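L-lysine 6-oxidase (Marinomonas mediterranea, PDB 3WEU) oxidises the epsilon-amino group of L-lysine with a cysteine tryptophylquinone cofactor, releasing ammonium and the hydrogen peroxide that makes it antibacterial. Local coordinates at residues 133-142 / 157-168. Numbering follows the deposited sequence.
Sequences QSLIIDLGPR and NIPETYLHPSYP
The phenol of Tyr162 donates a very short hydrogen bond to the carboxylate of Asp138, with OH 2.5 Å from OD2. Carboxylate and ring planes stand 67° apart, and OD2 lies at the ring edge. The other oxygen, OD1, accepts from the backbone N of Gly140, two residues on, which closes an Asx turn; the N comes from above the carboxylate plane. OD1 also bonds His88 NE2 of strand 80-91. Beside this group, Asp138 and Ser166 form a single antiparallel bridge, a hydrogen-bonded pair: Asp138 N lies 2.9 Å from Ser166 O, and Ser166 N 2.8 Å from Asp138 O. With OG held between its backbone N and carbonyl carbon (chi1 35°), Ser166 turns its hydroxyl onto Ile136 O at 2.7 Å, meeting that oxygen from above the carbonyl plane. At the far end, the Arg142 chain folds back at chi2 (-61°). Its NH1 and NH2 together grip Leu139 O, which lies in the guanidinium plane, while NH1 also reaches Pro141 O. Across the contact NH2 bonds Asn157 OD1 at 3.0 Å, with a weak bond from NE to the same oxygen; Ser154 O takes NH2 as well. Asn157 is held further by Glu152 O on its ND2, and its own backbone O sits over one guanidinium face. Gly140 CA rests over the centre of the Tyr162 ring, 3.5 Å from the centroid, a CH-pi contact, and Pro141 CD comes 3.5 Å from Tyr162 CD2. Leu139 CD2 meets Tyr167 CD2 at 3.6 Å, while Ile137 packs against Pro168. The irregular loop between strands 150-154 and 174-175 thus meets strand 137-145 through one bridge, supplemented by side-chain bonds; carbonyls and the Asn157 amide fix the Arg142 guanidinium, and the donors around Asp138 would probably favour its ionised form.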
# COMPACT_ATOMS: atom_id res chain seq x y z
N GLN A 133 -10.75 21.06 18.95
CA GLN A 133 -11.93 20.73 19.71
C GLN A 133 -12.91 19.92 18.86
O GLN A 133 -13.62 19.06 19.39
CB GLN A 133 -12.57 21.97 20.37
CG GLN A 133 -13.82 21.67 21.21
CD GLN A 133 -14.62 22.91 21.58
OE1 GLN A 133 -15.24 23.54 20.72
NE2 GLN A 133 -14.67 23.22 22.85
N SER A 134 -12.91 20.08 17.54
CA SER A 134 -13.93 19.39 16.77
C SER A 134 -13.50 17.92 16.52
O SER A 134 -14.26 17.08 16.08
CB SER A 134 -14.25 20.16 15.49
OG SER A 134 -13.23 19.89 14.59
N LEU A 135 -12.26 17.62 16.86
CA LEU A 135 -11.76 16.25 16.77
C LEU A 135 -12.35 15.36 17.89
O LEU A 135 -12.36 14.12 17.75
CB LEU A 135 -10.22 16.25 16.84
CG LEU A 135 -9.51 16.80 15.59
CD1 LEU A 135 -8.01 16.94 15.90
CD2 LEU A 135 -9.76 15.86 14.40
N ILE A 136 -12.80 16.00 18.97
CA ILE A 136 -13.34 15.34 20.12
C ILE A 136 -14.70 14.83 19.70
O ILE A 136 -15.44 15.49 18.95
CB ILE A 136 -13.56 16.32 21.28
CG1 ILE A 136 -12.24 16.97 21.66
CG2 ILE A 136 -14.19 15.68 22.53
CD1 ILE A 136 -12.31 17.95 22.76
N ILE A 137 -15.06 13.64 20.20
CA ILE A 137 -16.43 13.19 20.08
C ILE A 137 -17.11 13.54 21.37
O ILE A 137 -16.82 12.95 22.43
CB ILE A 137 -16.59 11.69 19.81
CG1 ILE A 137 -15.81 11.24 18.59
CG2 ILE A 137 -18.08 11.35 19.59
CD1 ILE A 137 -15.97 9.75 18.25
N ASP A 138 -18.02 14.53 21.28
CA ASP A 138 -18.70 15.08 22.40
C ASP A 138 -20.14 15.50 21.98
O ASP A 138 -20.35 16.44 21.17
CB ASP A 138 -17.93 16.30 22.89
CG ASP A 138 -18.60 17.01 24.04
OD1 ASP A 138 -19.56 16.48 24.66
OD2 ASP A 138 -18.13 18.12 24.41
N LEU A 139 -21.11 14.78 22.52
CA LEU A 139 -22.50 14.93 22.13
C LEU A 139 -23.25 15.55 23.26
O LEU A 139 -24.46 15.63 23.23
CB LEU A 139 -23.08 13.58 21.78
CG LEU A 139 -22.35 12.80 20.69
CD1 LEU A 139 -23.12 11.52 20.38
CD2 LEU A 139 -22.10 13.58 19.39
N GLY A 140 -22.50 16.05 24.24
CA GLY A 140 -23.09 16.64 25.44
C GLY A 140 -23.56 15.58 26.41
O GLY A 140 -23.51 14.39 26.07
N PRO A 141 -24.02 16.02 27.59
CA PRO A 141 -24.58 15.32 28.68
C PRO A 141 -25.96 14.87 28.28
O PRO A 141 -26.54 15.39 27.31
CB PRO A 141 -24.58 16.34 29.81
CG PRO A 141 -24.73 17.66 29.15
CD PRO A 141 -23.94 17.48 27.89
N ARG A 142 -26.33 13.73 28.84
CA ARG A 142 -27.72 13.29 28.79
C ARG A 142 -28.11 13.07 30.22
O ARG A 142 -27.24 12.79 31.06
CB ARG A 142 -27.89 11.97 28.01
CG ARG A 142 -27.60 11.95 26.53
CD ARG A 142 -28.49 12.89 25.72
NE ARG A 142 -28.06 12.98 24.35
CZ ARG A 142 -27.06 13.73 23.90
NH1 ARG A 142 -26.33 14.43 24.72
NH2 ARG A 142 -26.74 13.71 22.63
N ASN A 157 -29.95 13.72 19.40
CA ASN A 157 -30.68 14.31 20.56
C ASN A 157 -29.75 15.14 21.43
O ASN A 157 -29.77 15.16 22.64
CB ASN A 157 -31.43 13.20 21.29
CG ASN A 157 -30.50 12.22 21.97
OD1 ASN A 157 -29.26 12.24 21.76
ND2 ASN A 157 -31.06 11.45 22.91
N ILE A 158 -28.85 15.84 20.75
CA ILE A 158 -27.91 16.68 21.43
C ILE A 158 -28.77 17.80 21.97
O ILE A 158 -29.46 18.42 21.21
CB ILE A 158 -26.89 17.28 20.44
CG1 ILE A 158 -25.98 16.20 19.89
CG2 ILE A 158 -26.12 18.43 21.11
CD1 ILE A 158 -25.30 16.57 18.60
N PRO A 159 -28.72 18.08 23.27
CA PRO A 159 -29.52 19.20 23.77
C PRO A 159 -29.17 20.57 23.14
O PRO A 159 -28.02 20.83 22.81
CB PRO A 159 -29.24 19.23 25.26
CG PRO A 159 -28.34 18.07 25.54
CD PRO A 159 -27.87 17.46 24.29
N GLU A 160 -30.19 21.42 22.95
CA GLU A 160 -29.98 22.76 22.37
C GLU A 160 -29.05 23.62 23.25
O GLU A 160 -28.33 24.45 22.76
CB GLU A 160 -31.34 23.47 22.18
CG GLU A 160 -32.15 22.88 21.07
CD GLU A 160 -33.44 23.66 20.83
OE1 GLU A 160 -33.48 24.88 21.13
OE2 GLU A 160 -34.41 23.05 20.34
N THR A 161 -29.05 23.40 24.56
CA THR A 161 -28.14 24.14 25.44
C THR A 161 -26.64 23.76 25.33
O THR A 161 -25.82 24.41 25.99
CB THR A 161 -28.56 23.99 26.90
OG1 THR A 161 -28.67 22.59 27.21
CG2 THR A 161 -29.94 24.69 27.12
N TYR A 162 -26.34 22.69 24.58
CA TYR A 162 -24.98 22.22 24.39
C TYR A 162 -24.46 22.80 23.10
O TYR A 162 -24.70 22.31 22.00
CB TYR A 162 -24.86 20.64 24.45
CG TYR A 162 -23.41 20.29 24.84
CD1 TYR A 162 -22.49 19.89 23.90
CD2 TYR A 162 -22.99 20.39 26.12
CE1 TYR A 162 -21.15 19.63 24.24
CE2 TYR A 162 -21.69 20.14 26.48
CZ TYR A 162 -20.76 19.76 25.56
OH TYR A 162 -19.47 19.51 25.96
N LEU A 163 -23.69 23.86 23.25
CA LEU A 163 -23.41 24.70 22.12
C LEU A 163 -22.34 24.14 21.22
O LEU A 163 -22.28 24.50 20.03
CB LEU A 163 -23.02 26.10 22.62
CG LEU A 163 -24.08 26.83 23.42
CD1 LEU A 163 -23.60 28.27 23.80
CD2 LEU A 163 -25.36 26.85 22.60
N HIS A 164 -21.48 23.26 21.73
CA HIS A 164 -20.34 22.82 20.91
C HIS A 164 -20.18 21.31 20.83
O HIS A 164 -19.17 20.77 21.27
CB HIS A 164 -19.04 23.38 21.42
CG HIS A 164 -18.95 24.84 21.23
ND1 HIS A 164 -19.18 25.72 22.26
CD2 HIS A 164 -18.70 25.58 20.13
CE1 HIS A 164 -19.05 26.95 21.81
NE2 HIS A 164 -18.78 26.90 20.52
N PRO A 165 -21.14 20.66 20.21
CA PRO A 165 -21.00 19.24 20.02
C PRO A 165 -20.02 18.98 18.92
O PRO A 165 -19.82 19.85 18.07
CB PRO A 165 -22.42 18.79 19.61
CG PRO A 165 -23.03 20.04 18.96
CD PRO A 165 -22.47 21.17 19.79
N SER A 166 -19.44 17.78 18.86
CA SER A 166 -18.55 17.43 17.72
C SER A 166 -18.55 15.95 17.55
O SER A 166 -18.78 15.21 18.53
CB SER A 166 -17.11 17.92 17.97
OG SER A 166 -16.77 17.81 19.35
N TYR A 167 -18.30 15.51 16.33
CA TYR A 167 -18.21 14.10 16.03
C TYR A 167 -17.82 13.98 14.60
O TYR A 167 -17.94 14.96 13.88
CB TYR A 167 -19.52 13.38 16.28
CG TYR A 167 -20.71 13.89 15.54
CD1 TYR A 167 -21.04 13.39 14.28
CD2 TYR A 167 -21.52 14.88 16.11
CE1 TYR A 167 -22.16 13.85 13.61
CE2 TYR A 167 -22.62 15.38 15.42
CZ TYR A 167 -22.91 14.85 14.20
OH TYR A 167 -24.05 15.34 13.56
N PRO A 168 -17.37 12.80 14.19
CA PRO A 168 -17.00 12.61 12.82
C PRO A 168 -18.27 12.45 11.98
O PRO A 168 -18.99 11.47 12.08
CB PRO A 168 -16.19 11.32 12.82
CG PRO A 168 -16.60 10.59 14.03
CD PRO A 168 -16.98 11.65 15.03